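Local structure of alkaline phosphatase (Thermus thermophilus, 7KWD) at residues F185-A188 against K194-Y197; R39-F44 against E466-R471. The protein probably hydrolyses phosphate monoesters as a homodimeric alkaline phosphatase that works with zinc and magnesium ions. All blocks are in the same frame, centred on the assembly; numbering follows the deposited sequence.

Contact 1 of 2, residues F185-A188 against K194-Y197; sequences FNPA and KDLY
The loop at Phe185 runs close against the start of helix 196-202, with the CA atoms of Pro187 and Asp195 4.3 Å apart and a weak, bent hydrogen bond from Leu196 N to Phe185 O (3.2 Å). Beside it, Pro187 CA makes a CA-H...O contact with Lys194 O at 3.3 Å. The Phe185 and Tyr197 side chains cross at about a right angle, although their ring planes are inclined by only 32°. Phe185 CB lies over one face of the tyrosine ring, nearer its rim than its centre, in a CH-pi contact 3.6 Å from the centroid. With CG anti to the carbonyl carbon (chi1 -68°), the Phe185 ring runs on past the tyrosine, and its CD2 meets Leu196 CD1 at 3.8 Å. Asp195 occupies the N-cap position: OD1 accepts from the backbone N of Ala198, and Asp195 CB packs alongside Pro187 CG at 3.6 Å. On the loop side an Asx turn fixes the chain around the proline, Asn186 OD1 accepting from Ala188 N at 3.0 Å, with the donor above the carbonyl plane. Asp182 receives hydrogen bonds from both Asn186 ND2 and Tyr197 OH. Replacing Tyr197 by an alanine is likely to leave Phe185 CB without its aromatic cover and Asp182 short of one hydrogen-bond partner. Leu223 and Ala166 also pack on Phe185, from strand 222-225 and helix 162-172.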
loop_
_atom_site.group_PDB
_atom_site.type_symbol
_atom_site.label_atom_id
_atom_site.label_comp_id
_atom_site.label_asym_id
_atom_site.label_seq_id
_atom_site.Cartn_x
_atom_site.Cartn_y
_atom_site.Cartn_z
ATOM N N PHE A 185 -20.202 -30.024 -7.033
ATOM C CA PHE A 185 -19.891 -31.447 -7.095
ATOM C C PHE A 185 -21.055 -32.346 -6.706
ATOM O O PHE A 185 -21.156 -33.469 -7.203
ATOM C CB PHE A 185 -18.709 -31.766 -6.161
ATOM C CG PHE A 185 -17.397 -31.175 -6.604
ATOM C CD1 PHE A 185 -17.089 -29.849 -6.319
ATOM C CD2 PHE A 185 -16.461 -31.949 -7.279
ATOM C CE1 PHE A 185 -15.857 -29.299 -6.710
ATOM C CE2 PHE A 185 -15.247 -31.400 -7.681
ATOM C CZ PHE A 185 -14.957 -30.070 -7.397
ATOM N N ASN A 186 -21.913 -31.883 -5.855
ATOM C CA ASN A 186 -23.002 -32.648 -5.255
ATOM C C ASN A 186 -24.146 -32.823 -6.240
ATOM O O ASN A 186 -24.658 -31.825 -6.766
ATOM C CB ASN A 186 -23.453 -31.848 -4.026
ATOM C CG ASN A 186 -24.434 -32.572 -3.155
ATOM O OD1 ASN A 186 -25.184 -33.437 -3.586
ATOM N ND2 ASN A 186 -24.455 -32.170 -1.907
ATOM N N PRO A 187 -24.583 -34.061 -6.515
ATOM C CA PRO A 187 -25.691 -34.245 -7.483
ATOM C C PRO A 187 -26.954 -33.518 -7.086
ATOM O O PRO A 187 -27.771 -33.169 -7.946
ATOM C CB PRO A 187 -25.930 -35.765 -7.512
ATOM C CG PRO A 187 -25.316 -36.301 -6.266
ATOM C CD PRO A 187 -24.190 -35.324 -5.862
ATOM N N ALA A 188 -27.123 -33.233 -5.812
ATOM C CA ALA A 188 -28.290 -32.512 -5.343
ATOM C C ALA A 188 -28.173 -31.005 -5.482
ATOM O O ALA A 188 -29.113 -30.308 -5.096
ATOM C CB ALA A 188 -28.531 -32.852 -3.865
ATOM N N LYS A 194 -25.545 -34.326 -11.911
ATOM C CA LYS A 194 -24.500 -35.350 -11.964
ATOM C C LYS A 194 -23.794 -35.508 -10.619
ATOM O O LYS A 194 -23.475 -34.521 -9.959
ATOM C CB LYS A 194 -23.503 -34.949 -13.051
ATOM C CG LYS A 194 -22.538 -36.006 -13.517
ATOM C CD LYS A 194 -21.452 -35.362 -14.425
ATOM C CE LYS A 194 -21.960 -35.077 -15.858
ATOM N NZ LYS A 194 -20.883 -35.245 -16.889
ATOM N N ASP A 195 -23.498 -36.765 -10.221
ATOM C CA ASP A 195 -22.736 -37.023 -8.979
ATOM C C ASP A 195 -21.239 -37.022 -9.314
ATOM O O ASP A 195 -20.629 -38.062 -9.578
ATOM C CB ASP A 195 -23.172 -38.337 -8.329
ATOM C CG ASP A 195 -22.489 -38.608 -6.976
ATOM O OD1 ASP A 195 -21.487 -37.931 -6.666
ATOM O OD2 ASP A 195 -22.969 -39.501 -6.210
ATOM N N LEU A 196 -20.625 -35.832 -9.305
ATOM C CA LEU A 196 -19.202 -35.760 -9.624
ATOM C C LEU A 196 -18.349 -36.433 -8.558
ATOM O O LEU A 196 -17.259 -36.931 -8.858
ATOM C CB LEU A 196 -18.756 -34.313 -9.766
ATOM C CG LEU A 196 -18.400 -33.773 -11.126
ATOM C CD1 LEU A 196 -17.515 -32.514 -10.844
ATOM C CD2 LEU A 196 -17.707 -34.706 -12.030
ATOM N N TYR A 197 -18.816 -36.457 -7.310
ATOM C CA TYR A 197 -18.067 -37.174 -6.284
ATOM C C TYR A 197 -17.858 -38.613 -6.695
ATOM O O TYR A 197 -16.740 -39.144 -6.624
ATOM C CB TYR A 197 -18.793 -37.108 -4.947
ATOM C CG TYR A 197 -18.681 -35.733 -4.304
ATOM C CD1 TYR A 197 -17.454 -35.219 -3.911
ATOM C CD2 TYR A 197 -19.795 -34.957 -4.115
ATOM C CE1 TYR A 197 -17.354 -33.979 -3.350
ATOM C CE2 TYR A 197 -19.709 -33.727 -3.528
ATOM C CZ TYR A 197 -18.487 -33.238 -3.157
ATOM O OH TYR A 197 -18.408 -32.003 -2.573
#

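Contact 2 of 2, residues R39-F44 against E466-R471; sequences RNLIVF and EALGLR
Leu468 reaches across from the last turn of helix 459-468 and lays its two methyl groups on Leu41 of strand 40-46 and on the Arg39 backbone just before it. Leu468 CD1 meets Leu41 CB at 3.9 Å and lies 4.1 Å from Leu41 CD2, the two side chains crossing at about a right angle. The other branch, Leu468 CD2, turns to the backbone and rests 3.9 Å from Arg39 O, a carbonyl that also accepts a hydrogen bond from Lys134 NZ. With CG anti to the carbonyl carbon (chi1 -57°), Leu468 spreads this fork between the Leu41 side chain and the Arg39 peptide. No hydrogen bond joins the two segments. The helix ends here in a Schellman motif, in which Gly469, with positive phi, leaves the helical path and Gly469 N bonds back to Glu466 O at 3.3 Å. Strand 40-46 runs parallel between strands 265-271 and 310-325, so the helix end packs on a sheet of the alkaline phosphatase fold. Val266 and Leu311 of those neighbouring strands extend the apolar surface, touching Leu468 and Ala467 respectively. Away from the helix, Arg39 NE forms a salt bridge with Asp309 OD2, and Asn40 OD1 accepts from Phe265 N.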
loop_
_atom_site.group_PDB
_atom_site.type_symbol
_atom_site.label_atom_id
_atom_site.label_comp_id
_atom_site.label_asym_id
_atom_site.label_seq_id
_atom_site.Cartn_x
_atom_site.Cartn_y
_atom_site.Cartn_z
ATOM N N ARG A 39 13.464 -29.077 -7.574
ATOM C CA ARG A 39 12.588 -30.167 -7.973
ATOM C C ARG A 39 11.130 -29.914 -7.616
ATOM O O ARG A 39 10.241 -30.416 -8.307
ATOM C CB ARG A 39 13.014 -31.502 -7.328
ATOM C CG ARG A 39 12.551 -32.737 -8.169
ATOM C CD ARG A 39 12.861 -34.115 -7.526
ATOM N NE ARG A 39 12.532 -34.079 -6.116
ATOM C CZ ARG A 39 11.766 -34.955 -5.475
ATOM N NH1 ARG A 39 11.251 -36.001 -6.113
ATOM N NH2 ARG A 39 11.529 -34.763 -4.169
ATOM N N ASN A 40 10.871 -29.169 -6.544
ATOM C CA ASN A 40 9.518 -28.936 -6.054
ATOM C C ASN A 40 9.272 -27.435 -5.943
ATOM O O ASN A 40 10.186 -26.655 -5.689
ATOM C CB ASN A 40 9.281 -29.589 -4.693
ATOM C CG ASN A 40 9.624 -31.058 -4.681
ATOM O OD1 ASN A 40 9.223 -31.818 -5.566
ATOM N ND2 ASN A 40 10.373 -31.472 -3.679
ATOM N N LEU A 41 8.009 -27.050 -6.111
ATOM C CA LEU A 41 7.607 -25.647 -6.127
ATOM C C LEU A 41 6.322 -25.544 -5.334
ATOM O O LEU A 41 5.348 -26.240 -5.638
ATOM C CB LEU A 41 7.375 -25.158 -7.556
ATOM C CG LEU A 41 6.834 -23.742 -7.716
ATOM C CD1 LEU A 41 7.877 -22.735 -7.280
ATOM C CD2 LEU A 41 6.440 -23.527 -9.168
ATOM N N ILE A 42 6.312 -24.659 -4.354
ATOM C CA ILE A 42 5.099 -24.303 -3.618
ATOM C C ILE A 42 4.833 -22.841 -3.900
ATOM O O ILE A 42 5.749 -22.013 -3.766
ATOM C CB ILE A 42 5.246 -24.545 -2.102
ATOM C CG1 ILE A 42 5.698 -25.982 -1.844
ATOM C CG2 ILE A 42 3.936 -24.255 -1.413
ATOM C CD1 ILE A 42 6.058 -26.291 -0.424
ATOM N N VAL A 43 3.609 -22.523 -4.309
ATOM C CA VAL A 43 3.195 -21.140 -4.548
ATOM C C VAL A 43 2.073 -20.810 -3.563
ATOM O O VAL A 43 0.999 -21.416 -3.619
ATOM C CB VAL A 43 2.730 -20.917 -5.997
ATOM C CG1 VAL A 43 2.417 -19.435 -6.234
ATOM C CG2 VAL A 43 3.770 -21.422 -7.038
ATOM N N PHE A 44 2.311 -19.841 -2.690
ATOM C CA PHE A 44 1.383 -19.452 -1.625
ATOM C C PHE A 44 0.852 -18.078 -2.024
ATOM O O PHE A 44 1.568 -17.073 -1.931
ATOM C CB PHE A 44 2.088 -19.454 -0.271
ATOM C CG PHE A 44 1.163 -19.292 0.905
ATOM C CD1 PHE A 44 -0.191 -19.187 0.772
ATOM C CD2 PHE A 44 1.717 -19.182 2.200
ATOM C CE1 PHE A 44 -1.024 -18.987 1.847
ATOM C CE2 PHE A 44 0.872 -19.019 3.311
ATOM C CZ PHE A 44 -0.503 -18.923 3.127
ATOM N N GLU A 466 11.919 -21.068 -14.537
ATOM C CA GLU A 466 13.333 -21.210 -14.238
ATOM C C GLU A 466 13.540 -22.225 -13.141
ATOM O O GLU A 466 14.349 -23.142 -13.279
ATOM C CB GLU A 466 13.956 -19.881 -13.813
ATOM C CG GLU A 466 15.372 -20.081 -13.264
ATOM C CD GLU A 466 16.106 -18.770 -12.947
ATOM O OE1 GLU A 466 15.446 -17.697 -12.834
ATOM O OE2 GLU A 466 17.350 -18.837 -12.771
ATOM N N ALA A 467 12.799 -22.076 -12.031
ATOM C CA ALA A 467 13.016 -22.956 -10.885
ATOM C C ALA A 467 12.962 -24.423 -11.288
ATOM O O ALA A 467 13.744 -25.230 -10.783
ATOM C CB ALA A 467 11.972 -22.699 -9.784
ATOM N N LEU A 468 12.036 -24.793 -12.178
ATOM C CA LEU A 468 11.804 -26.210 -12.471
ATOM C C LEU A 468 12.314 -26.649 -13.838
ATOM O O LEU A 468 12.191 -27.822 -14.177
ATOM C CB LEU A 468 10.304 -26.541 -12.389
ATOM C CG LEU A 468 9.617 -26.231 -11.061
ATOM C CD1 LEU A 468 8.149 -26.651 -11.126
ATOM C CD2 LEU A 468 10.331 -26.919 -9.960
ATOM N N GLY A 469 12.885 -25.748 -14.626
ATOM C CA GLY A 469 13.304 -26.114 -15.960
ATOM C C GLY A 469 12.130 -26.315 -16.884
ATOM O O GLY A 469 12.167 -27.203 -17.752
ATOM N N LEU A 470 11.085 -25.511 -16.714
ATOM C CA LEU A 470 9.844 -25.604 -17.457
ATOM C C LEU A 470 9.512 -24.267 -18.085
ATOM O O LEU A 470 8.356 -23.833 -18.103
ATOM C CB LEU A 470 8.710 -26.075 -16.553
ATOM C CG LEU A 470 8.819 -27.540 -16.128
ATOM C CD1 LEU A 470 7.776 -27.891 -15.084
ATOM C CD2 LEU A 470 8.713 -28.460 -17.319
ATOM N N ARG A 471 10.524 -23.589 -18.613
ATOM C CA ARG A 471 10.249 -22.410 -19.426
ATOM C C ARG A 471 9.657 -22.790 -20.776
ATOM O O ARG A 471 10.193 -23.638 -21.493
ATOM C CB ARG A 471 11.518 -21.608 -19.653
ATOM C CG ARG A 471 12.187 -21.101 -18.358
ATOM C CD ARG A 471 13.286 -20.166 -18.819
ATOM N NE ARG A 471 14.355 -19.853 -17.867
ATOM C CZ ARG A 471 15.273 -20.709 -17.428
ATOM N NH1 ARG A 471 15.283 -22.012 -17.800
ATOM N NH2 ARG A 471 16.190 -20.243 -16.609
#

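Overall arrangement
Both contacts are partly buried, their centres about 34 Å apart, but contact 1 lies farther from the chain centre (about 26 Å, against about 20 Å) and includes the exposed Lys194. Contact 1 is local, closing a short loop onto the helix that follows it; contact 2 joins parts more than 400 residues apart, and contact 1 is nested within that span. The two share no helix or strand. Contact 1 mixes aromatic packing with helix capping and a weak backbone bond, whereas the smaller contact 2 is apolar, a helix end on an inner strand, with the polar links going to other elements. The Phe185 side chain is about 10 Å from that of His146, a predicted magnesium ligand.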